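PDB 6FOP: glycoside hydrolase family 81 from Clostridium thermocellum, which probably hydrolyses beta-1,3-glucans such as laminarin, as a component of the cellulosome of this bacterium. Local coordinates for residues K63-E68 / N142-F147; L320-N325 / W634-V639; D700-T705 / A712-S717. All coordinates share one frame; numbering follows the deposited sequence.

Contact 1 of 3, residues K63-E68 / N142-F147; sequences KAEGIE and NPRIDF. With MG (magnesium ion), chain B.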
loop_
_atom_site.group_PDB
_atom_site.type_symbol
_atom_site.label_atom_id
_atom_site.label_comp_id
_atom_site.label_asym_id
_atom_site.label_seq_id
_atom_site.Cartn_x
_atom_site.Cartn_y
_atom_site.Cartn_z
ATOM N N LYS A 63 21.838 13.380 8.106
ATOM C CA LYS A 63 23.285 13.300 7.846
ATOM C C LYS A 63 24.019 13.772 9.086
ATOM O O LYS A 63 23.388 14.206 10.042
ATOM C CB LYS A 63 23.674 14.106 6.601
ATOM C CG LYS A 63 23.351 15.587 6.686
ATOM C CD LYS A 63 23.692 16.301 5.396
ATOM C CE LYS A 63 23.477 17.807 5.511
ATOM N NZ LYS A 63 23.665 18.466 4.191
ATOM N N ALA A 64 25.345 13.643 9.092
ATOM C CA ALA A 64 26.107 13.999 10.281
ATOM C C ALA A 64 25.787 15.405 10.832
ATOM O O ALA A 64 25.678 15.577 12.047
ATOM C CB ALA A 64 27.599 13.814 10.021
ATOM N N GLU A 65 25.599 16.387 9.952
ATOM C CA GLU A 65 25.355 17.784 10.359
ATOM C C GLU A 65 23.960 17.979 10.968
ATOM O O GLU A 65 23.749 18.858 11.801
ATOM C CB GLU A 65 25.505 18.722 9.138
ATOM C CG GLU A 65 25.234 20.199 9.438
ATOM C CD GLU A 65 25.272 21.094 8.227
ATOM O OE1 GLU A 65 25.455 20.598 7.089
ATOM O OE2 GLU A 65 25.091 22.315 8.416
ATOM N N GLY A 66 22.976 17.209 10.512
ATOM C CA GLY A 66 21.600 17.465 10.929
ATOM C C GLY A 66 20.595 16.909 9.943
ATOM O O GLY A 66 20.818 15.833 9.351
ATOM N N ILE A 67 19.511 17.662 9.741
ATOM C CA ILE A 67 18.375 17.208 8.935
ATOM C C ILE A 67 18.189 18.101 7.716
ATOM O O ILE A 67 17.815 19.287 7.842
ATOM C CB ILE A 67 17.047 17.194 9.744
ATOM C CG1 ILE A 67 17.185 16.491 11.107
ATOM C CG2 ILE A 67 15.970 16.511 8.906
ATOM C CD1 ILE A 67 17.453 17.405 12.285
ATOM N N GLU A 68 18.447 17.556 6.522
ATOM C CA GLU A 68 18.148 18.288 5.299
ATOM C C GLU A 68 16.642 18.390 5.163
ATOM O O GLU A 68 15.943 17.408 5.416
ATOM C CB GLU A 68 18.686 17.604 4.043
ATOM C CG GLU A 68 20.190 17.418 4.032
ATOM C CD GLU A 68 20.732 16.985 2.689
ATOM O OE1 GLU A 68 19.967 16.446 1.867
ATOM O OE2 GLU A 68 21.959 17.146 2.465
ATOM N N ASN A 142 21.520 25.837 19.950
ATOM C CA ASN A 142 20.562 26.553 19.137
ATOM C C ASN A 142 20.396 25.942 17.740
ATOM O O ASN A 142 21.341 25.374 17.193
ATOM C CB ASN A 142 21.036 27.986 18.966
ATOM C CG ASN A 142 20.886 28.785 20.232
ATOM O OD1 ASN A 142 19.889 28.670 20.944
ATOM N ND2 ASN A 142 21.863 29.634 20.500
ATOM N N PRO A 143 19.221 26.144 17.131
ATOM C CA PRO A 143 19.067 25.783 15.713
ATOM C C PRO A 143 20.007 26.579 14.854
ATOM O O PRO A 143 20.039 27.807 14.965
ATOM C CB PRO A 143 17.614 26.162 15.407
ATOM C CG PRO A 143 16.947 26.161 16.742
ATOM C CD PRO A 143 17.981 26.711 17.669
ATOM N N ARG A 144 20.786 25.878 14.036
ATOM C CA ARG A 144 21.707 26.493 13.105
ATOM C C ARG A 144 21.222 26.070 11.740
ATOM O O ARG A 144 21.366 24.901 11.380
ATOM C CB ARG A 144 23.138 26.000 13.383
ATOM C CG ARG A 144 24.206 26.606 12.468
ATOM C CD ARG A 144 25.593 26.108 12.872
ATOM N NE ARG A 144 25.748 24.659 12.712
ATOM C CZ ARG A 144 26.074 24.034 11.582
ATOM N NH1 ARG A 144 26.320 24.717 10.454
ATOM N NH2 ARG A 144 26.198 22.705 11.549
ATOM N N ILE A 145 20.572 26.995 11.035
ATOM C CA ILE A 145 19.913 26.710 9.759
ATOM C C ILE A 145 20.870 27.032 8.624
ATOM O O ILE A 145 21.099 28.211 8.273
ATOM C CB ILE A 145 18.576 27.471 9.613
ATOM C CG1 ILE A 145 17.745 27.365 10.913
ATOM C CG2 ILE A 145 17.809 26.963 8.389
ATOM C CD1 ILE A 145 17.409 25.969 11.386
ATOM N N ASP A 146 21.460 25.972 8.072
ATOM C CA ASP A 146 22.487 26.060 7.045
ATOM C C ASP A 146 21.837 25.935 5.676
ATOM O O ASP A 146 21.493 24.829 5.223
ATOM C CB ASP A 146 23.514 24.949 7.288
ATOM C CG ASP A 146 24.645 24.935 6.291
ATOM O OD1 ASP A 146 24.710 25.807 5.413
ATOM O OD2 ASP A 146 25.476 23.999 6.391
ATOM N N PHE A 147 21.608 27.074 5.037
ATOM C CA PHE A 147 20.926 27.121 3.730
ATOM C C PHE A 147 21.840 26.683 2.594
ATOM O O PHE A 147 23.078 26.799 2.684
ATOM C CB PHE A 147 20.393 28.537 3.446
ATOM C CG PHE A 147 19.198 28.907 4.271
ATOM C CD1 PHE A 147 19.358 29.430 5.542
ATOM C CD2 PHE A 147 17.906 28.680 3.784
ATOM C CE1 PHE A 147 18.242 29.747 6.322
ATOM C CE2 PHE A 147 16.792 28.993 4.546
ATOM C CZ PHE A 147 16.961 29.505 5.826
HETATM MG MG MG B . 24.858 27.587 3.998
HETATM O O HOH W 1 25.017 20.718 13.310
HETATM O O HOH W 2 25.308 28.835 2.124
HETATM O O HOH W 3 26.451 28.557 5.399
#
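Glu65 reaches across to Arg144 and Asp146, and a single carboxylate oxygen, OE2, does most of the touching. The tight part is its meeting with Asp146: Glu65 OE2 lies 2.7 Å from Asp146 OD2, and the two side chains cross at about a right angle. The acid oxygens are so close that one of the two groups probably holds a proton; the positive charges nearby would also ease the approach. One of these is a magnesium ion, bound by Asp146 OD1 at 2.3 Å and by the carbonyl O of Phe147 at 2.4 Å, so the two oxygens of Asp146 are divided between metal and glutamate. Glu65 spans the distance because its CG stands anti to the backbone N (chi1 178°) and the chain stays extended beyond it.

The bridged elements belong to one antiparallel sheet but are not neighbours in it. Glu65 sits in the two-residue turn of the hairpin joining strands 59-63 and 66-70, closed by Lys63 N to Gly66 O at 2.9 Å, while Arg144 and Asp146 are on strand 143-147; strand 89-93 runs between, and Glu65 touches its Thr90.

Toward Arg144 the fit is looser. Arg144 NH2 stands 3.3 Å from Glu65 OE2 in a salt bridge whose hydrogen bonds, from NH1 and NH2, are both weak, with N-H...O angles of 126°. The guanidinium and carboxylate planes lie only 8° apart, yet the oxygen approaches the guanidinium obliquely. The stronger polar partner of Arg144 is His93, whose O accepts from NE; Tyr97 adds a cation-pi contact. Here water fills in: one molecule donates to Glu65 O at 2.7 Å and accepts from Arg144 NH2 at 2.9 Å, and two further waters and Gly188 share the magnesium ion with Asp146 and Phe147.

Contact 2 of 3, residues L320-N325 / W634-V639; sequences LNRYIN and WNESIV. With MG (magnesium ion), chain Z.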
loop_
_atom_site.group_PDB
_atom_site.type_symbol
_atom_site.label_atom_id
_atom_site.label_comp_id
_atom_site.label_asym_id
_atom_site.label_seq_id
_atom_site.Cartn_x
_atom_site.Cartn_y
_atom_site.Cartn_z
ATOM N N LEU A 320 -12.920 -26.810 -21.461
ATOM C CA LEU A 320 -12.593 -26.267 -20.131
ATOM C C LEU A 320 -12.225 -27.378 -19.161
ATOM O O LEU A 320 -11.273 -27.265 -18.384
ATOM C CB LEU A 320 -13.753 -25.417 -19.627
ATOM C CG LEU A 320 -13.505 -24.659 -18.334
ATOM C CD1 LEU A 320 -12.486 -23.581 -18.575
ATOM C CD2 LEU A 320 -14.755 -24.020 -17.772
ATOM N N ASN A 321 -12.986 -28.474 -19.221
ATOM C CA ASN A 321 -12.723 -29.622 -18.373
ATOM C C ASN A 321 -11.369 -30.218 -18.693
ATOM O O ASN A 321 -10.631 -30.639 -17.792
ATOM C CB ASN A 321 -13.826 -30.666 -18.519
ATOM C CG ASN A 321 -13.678 -31.800 -17.532
ATOM O OD1 ASN A 321 -13.742 -31.594 -16.342
ATOM N ND2 ASN A 321 -13.457 -32.997 -18.036
ATOM N N ARG A 322 -11.046 -30.301 -19.984
ATOM C CA ARG A 322 -9.725 -30.791 -20.342
ATOM C C ARG A 322 -8.609 -29.884 -19.809
ATOM O O ARG A 322 -7.576 -30.384 -19.317
ATOM C CB ARG A 322 -9.592 -30.947 -21.868
ATOM C CG ARG A 322 -8.177 -31.306 -22.317
ATOM C CD ARG A 322 -8.142 -31.735 -23.768
ATOM N NE ARG A 322 -8.778 -30.783 -24.669
ATOM C CZ ARG A 322 -8.214 -29.669 -25.133
ATOM N NH1 ARG A 322 -6.967 -29.346 -24.786
ATOM N NH2 ARG A 322 -8.913 -28.877 -25.943
ATOM N N TYR A 323 -8.807 -28.574 -19.886
ATOM C CA TYR A 323 -7.825 -27.667 -19.302
ATOM C C TYR A 323 -7.640 -27.905 -17.802
ATOM O O TYR A 323 -6.519 -27.858 -17.302
ATOM C CB TYR A 323 -8.181 -26.182 -19.567
ATOM C CG TYR A 323 -8.440 -25.817 -21.007
ATOM C CD1 TYR A 323 -7.901 -26.531 -22.058
ATOM C CD2 TYR A 323 -9.272 -24.746 -21.322
ATOM C CE1 TYR A 323 -8.183 -26.185 -23.377
ATOM C CE2 TYR A 323 -9.565 -24.399 -22.615
ATOM C CZ TYR A 323 -9.060 -25.151 -23.658
ATOM O OH TYR A 323 -9.358 -24.785 -24.950
ATOM N N ILE A 324 -8.738 -28.183 -17.113
ATOM C CA ILE A 324 -8.689 -28.531 -15.688
ATOM C C ILE A 324 -7.884 -29.819 -15.476
ATOM O O ILE A 324 -7.042 -29.876 -14.596
ATOM C CB ILE A 324 -10.095 -28.585 -15.087
ATOM C CG1 ILE A 324 -10.642 -27.162 -14.914
ATOM C CG2 ILE A 324 -10.131 -29.363 -13.778
ATOM C CD1 ILE A 324 -9.951 -26.327 -13.832
ATOM N N ASN A 325 -8.128 -30.834 -16.308
ATOM C CA ASN A 325 -7.340 -32.072 -16.213
ATOM C C ASN A 325 -5.865 -31.856 -16.505
ATOM O O ASN A 325 -5.008 -32.473 -15.862
ATOM C CB ASN A 325 -7.918 -33.158 -17.118
ATOM C CG ASN A 325 -9.189 -33.763 -16.557
ATOM O OD1 ASN A 325 -9.393 -33.819 -15.345
ATOM N ND2 ASN A 325 -10.039 -34.234 -17.433
ATOM N N TRP A 634 -7.776 -15.238 -27.800
ATOM C CA TRP A 634 -7.264 -16.295 -26.977
ATOM C C TRP A 634 -7.177 -17.594 -27.791
ATOM O O TRP A 634 -8.007 -17.875 -28.654
ATOM C CB TRP A 634 -8.165 -16.497 -25.749
ATOM C CG TRP A 634 -7.602 -17.515 -24.787
ATOM C CD1 TRP A 634 -6.730 -17.283 -23.788
ATOM C CD2 TRP A 634 -7.843 -18.928 -24.778
ATOM N NE1 TRP A 634 -6.402 -18.454 -23.133
ATOM C CE2 TRP A 634 -7.047 -19.487 -23.754
ATOM C CE3 TRP A 634 -8.583 -19.789 -25.588
ATOM C CZ2 TRP A 634 -7.063 -20.846 -23.449
ATOM C CZ3 TRP A 634 -8.588 -21.149 -25.277
ATOM C CH2 TRP A 634 -7.816 -21.659 -24.251
ATOM N N ASN A 635 -6.173 -18.407 -27.475
ATOM C CA ASN A 635 -6.129 -19.770 -27.989
ATOM C C ASN A 635 -5.251 -20.644 -27.120
ATOM O O ASN A 635 -4.559 -20.151 -26.210
ATOM C CB ASN A 635 -5.603 -19.768 -29.423
ATOM C CG ASN A 635 -4.200 -19.209 -29.504
ATOM O OD1 ASN A 635 -3.256 -19.849 -29.056
ATOM N ND2 ASN A 635 -4.056 -18.040 -30.108
ATOM N N GLU A 636 -5.327 -21.946 -27.349
ATOM C CA GLU A 636 -4.576 -22.919 -26.573
ATOM C C GLU A 636 -3.103 -22.952 -26.800
ATOM O O GLU A 636 -2.423 -23.684 -26.070
ATOM C CB GLU A 636 -5.040 -24.329 -26.939
ATOM C CG GLU A 636 -6.377 -24.607 -26.374
ATOM C CD GLU A 636 -6.740 -26.089 -26.392
ATOM O OE1 GLU A 636 -5.893 -26.979 -26.064
ATOM O OE2 GLU A 636 -7.935 -26.323 -26.602
ATOM N N SER A 637 -2.592 -22.277 -27.828
ATOM C CA SER A 637 -1.126 -22.201 -28.038
ATOM C C SER A 637 -0.452 -21.315 -27.020
ATOM O O SER A 637 0.752 -21.409 -26.846
ATOM C CB SER A 637 -0.743 -21.636 -29.433
ATOM O OG SER A 637 -0.682 -20.174 -29.467
ATOM N N ILE A 638 -1.205 -20.431 -26.386
ATOM C CA ILE A 638 -0.606 -19.538 -25.403
ATOM C C ILE A 638 -0.078 -20.337 -24.236
ATOM O O ILE A 638 -0.815 -21.120 -23.648
ATOM C CB ILE A 638 -1.630 -18.491 -24.913
ATOM C CG1 ILE A 638 -2.080 -17.599 -26.069
ATOM C CG2 ILE A 638 -1.043 -17.640 -23.803
ATOM C CD1 ILE A 638 -3.297 -16.772 -25.764
ATOM N N VAL A 639 1.197 -20.187 -23.923
ATOM C CA VAL A 639 1.762 -20.846 -22.753
ATOM C C VAL A 639 1.444 -19.945 -21.552
ATOM O O VAL A 639 1.846 -18.789 -21.546
ATOM C CB VAL A 639 3.283 -21.025 -22.902
ATOM C CG1 VAL A 639 3.873 -21.640 -21.643
ATOM C CG2 VAL A 639 3.579 -21.918 -24.110
HETATM MG MG MG Z . -10.172 -18.083 -29.417
HETATM O O HOH W 4 -11.338 -19.718 -28.147
#
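A two-pronged salt bridge, reinforced by a tyrosine hydroxyl, joins helix 317-329 to the loop between helices 627-633 and 646-659. Arg322 meets Glu636 end-on: NH1 donates to OE1 at 2.9 Å and NH2 to OE2 at 2.8 Å, the first bond nearly straight at 171°. Both oxygens lie close to the guanidinium plane, and NH2 uses the syn lone pair of OE2. A bend at chi3 (52°) turns the arginine's guanidinium across to the loop.

The next helix residue adds a third bond. Tyr323 OH donates to Glu636 OE2 at 2.7 Å, approaching from above the carboxylate plane, so OE2 accepts twice, from different directions. With ring and carboxylate planes 81° apart, the glutamate meets the tyrosine at its edge, OE2 coming to 3.2 Å from CE1. Three bonds thus fix the carboxylate's rotation.

Deeper in, Trp634 CH2 packs 3.6 Å from Tyr323 CE2, the two rings being oblique. The indole also stacks with Tyr650 of helix 646-659. Trp634 O binds a magnesium ion at 2.3 Å, a site shared with Lys631 O in the last turn of helix 627-633. The setting, a helix tied to a loop joining two other helices, is consistent with the (alpha/alpha)6 barrel of the six-hairpin clan to which the family 81 C-terminal domain belongs.

Contact 3 of 3, residues D700-T705 / A712-S717; sequences DGKVMT and AVSTGS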
loop_
_atom_site.group_PDB
_atom_site.type_symbol
_atom_site.label_atom_id
_atom_site.label_comp_id
_atom_site.label_asym_id
_atom_site.label_seq_id
_atom_site.Cartn_x
_atom_site.Cartn_y
_atom_site.Cartn_z
ATOM N N ASP A 700 -30.279 -0.649 -7.006
ATOM C CA ASP A 700 -31.277 -0.496 -8.069
ATOM C C ASP A 700 -32.599 -1.240 -7.785
ATOM O O ASP A 700 -33.465 -1.272 -8.651
ATOM C CB ASP A 700 -30.690 -0.904 -9.434
ATOM C CG ASP A 700 -30.314 -2.375 -9.504
ATOM O OD1 ASP A 700 -30.586 -3.114 -8.528
ATOM O OD2 ASP A 700 -29.740 -2.765 -10.547
ATOM N N GLY A 701 -32.750 -1.798 -6.587
ATOM C CA GLY A 701 -33.963 -2.525 -6.230
ATOM C C GLY A 701 -33.934 -4.028 -6.371
ATOM O O GLY A 701 -34.819 -4.713 -5.857
ATOM N N LYS A 702 -32.906 -4.575 -7.006
ATOM C CA LYS A 702 -32.824 -6.030 -7.133
ATOM C C LYS A 702 -32.746 -6.651 -5.742
ATOM O O LYS A 702 -31.971 -6.184 -4.899
ATOM C CB LYS A 702 -31.595 -6.418 -7.966
ATOM C CG LYS A 702 -31.440 -7.906 -8.213
ATOM C CD LYS A 702 -32.483 -8.471 -9.171
ATOM C CE LYS A 702 -32.196 -9.932 -9.455
ATOM N NZ LYS A 702 -33.160 -10.455 -10.453
ATOM N N VAL A 703 -33.508 -7.716 -5.523
ATOM C CA VAL A 703 -33.470 -8.483 -4.281
ATOM C C VAL A 703 -33.220 -9.949 -4.614
ATOM O O VAL A 703 -33.901 -10.523 -5.488
ATOM C CB VAL A 703 -34.786 -8.374 -3.469
ATOM C CG1 VAL A 703 -34.720 -9.210 -2.199
ATOM C CG2 VAL A 703 -35.068 -6.925 -3.109
ATOM N N MET A 704 -32.242 -10.550 -3.936
ATOM C CA MET A 704 -31.965 -11.987 -4.050
ATOM C C MET A 704 -31.915 -12.624 -2.680
ATOM O O MET A 704 -31.365 -12.052 -1.737
ATOM C CB MET A 704 -30.616 -12.209 -4.735
ATOM C CG MET A 704 -30.572 -11.756 -6.184
ATOM S SD MET A 704 -28.914 -11.714 -6.906
ATOM C CE MET A 704 -28.444 -13.440 -6.768
ATOM N N THR A 705 -32.505 -13.809 -2.558
ATOM C CA THR A 705 -32.345 -14.610 -1.377
ATOM C C THR A 705 -31.371 -15.730 -1.726
ATOM O O THR A 705 -31.561 -16.426 -2.715
ATOM C CB THR A 705 -33.685 -15.165 -0.870
ATOM O OG1 THR A 705 -34.543 -14.067 -0.556
ATOM C CG2 THR A 705 -33.469 -16.015 0.379
ATOM N N ALA A 712 -25.132 -17.530 -5.822
ATOM C CA ALA A 712 -26.375 -17.341 -6.571
ATOM C C ALA A 712 -26.166 -16.312 -7.654
ATOM O O ALA A 712 -25.418 -15.344 -7.466
ATOM C CB ALA A 712 -27.497 -16.923 -5.664
ATOM N N VAL A 713 -26.828 -16.520 -8.795
ATOM C CA VAL A 713 -26.775 -15.643 -9.942
ATOM C C VAL A 713 -28.193 -15.377 -10.410
ATOM O O VAL A 713 -29.003 -16.320 -10.556
ATOM C CB VAL A 713 -26.012 -16.285 -11.114
ATOM C CG1 VAL A 713 -25.895 -15.329 -12.291
ATOM C CG2 VAL A 713 -24.612 -16.765 -10.669
ATOM N N SER A 714 -28.497 -14.120 -10.687
ATOM C CA SER A 714 -29.809 -13.743 -11.240
ATOM C C SER A 714 -29.613 -12.673 -12.288
ATOM O O SER A 714 -28.879 -11.715 -12.059
ATOM C CB SER A 714 -30.771 -13.289 -10.151
ATOM O OG SER A 714 -32.049 -12.941 -10.698
ATOM N N THR A 715 -30.225 -12.857 -13.457
ATOM C CA THR A 715 -30.153 -11.887 -14.551
ATOM C C THR A 715 -31.473 -11.151 -14.710
ATOM O O THR A 715 -32.536 -11.777 -14.733
ATOM C CB THR A 715 -29.804 -12.596 -15.865
ATOM O OG1 THR A 715 -28.508 -13.186 -15.731
ATOM C CG2 THR A 715 -29.770 -11.637 -17.038
ATOM N N GLY A 716 -31.403 -9.829 -14.841
ATOM C CA GLY A 716 -32.571 -9.026 -15.150
ATOM C C GLY A 716 -33.381 -8.665 -13.933
ATOM O O GLY A 716 -32.955 -8.865 -12.790
ATOM N N SER A 717 -34.541 -8.089 -14.205
ATOM C CA SER A 717 -35.416 -7.551 -13.191
ATOM C C SER A 717 -36.561 -8.503 -12.981
ATOM O O SER A 717 -37.633 -8.023 -12.614
ATOM C CB SER A 717 -36.007 -6.225 -13.669
ATOM O OG SER A 717 -34.977 -5.347 -14.077
ATOM O OXT SER A 717 -36.457 -9.704 -13.239
#
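Lys702 reaches over to strand 710-715 and the tail beyond it, where its ammonium donates twice. NZ lies 2.7 Å from Ser714 OG and 2.8 Å from the carbonyl O of Gly716, so one charged group satisfies a hydroxyl and a main-chain acceptor together. The second bond meets the carbonyl at a C=O...N angle of 146°, with the donor tilted from the carbonyl plane. A bend at chi2 (70°) in an otherwise extended chain carries NZ to that position. The C-terminal carboxylate adds a more distant opposite charge: Ser717 OXT is 4.4 Å from Lys702 NZ, too far for a salt bridge.

The base of the lysine is fixed as well. Its backbone N donates to Asp700 OD1 at 3.1 Å, forming an Asx turn, and the aspartate's other oxygen is satisfied by Arg682 NH1 and Tyr684 OH. On the opposite segment, backbone hydrogen bonds run to strand 681-688, from Ser714 to Tyr684 and from Gly716 to Arg682, while Met704 pairs with Val696 across its own two-stranded hairpin.

Strands 703-705 and 712-715 therefore belong to different sheets. Their axes approach to 8.5 Å, at 148° between directions, and side chains fill the gap. Met704 makes the apolar contact, its CE lying 3.8 Å from Ala712 CB; the same methyl also rests against Ala712 O, at 3.6 Å, while SD passes 4.1 Å from Ser714 CB.

With no backbone bond between the two segments, both hydrogen bonds across them come from one lysine, and its charge probably also gains from the terminal carboxylate nearby.

Followed from the N terminus, the three contacts come in series: each closes before the next opens, and none nests within or crosses another. Contact 1 closes a span of 73 residues, with much strand and no helix, within the sheet near the N-terminal end. Contact 2 closes by far the longest span, 308 residues rich in helix, and joins helix 317-329 to the loop between helices 627-633 and 646-659. Contact 3 closes just six residues, bringing a small hairpin against the last strand. Contacts 2 and 3 have centres about 32 Å apart, whereas the centre of contact 1 is about 63 Å from that of contact 2, across the chain's centre.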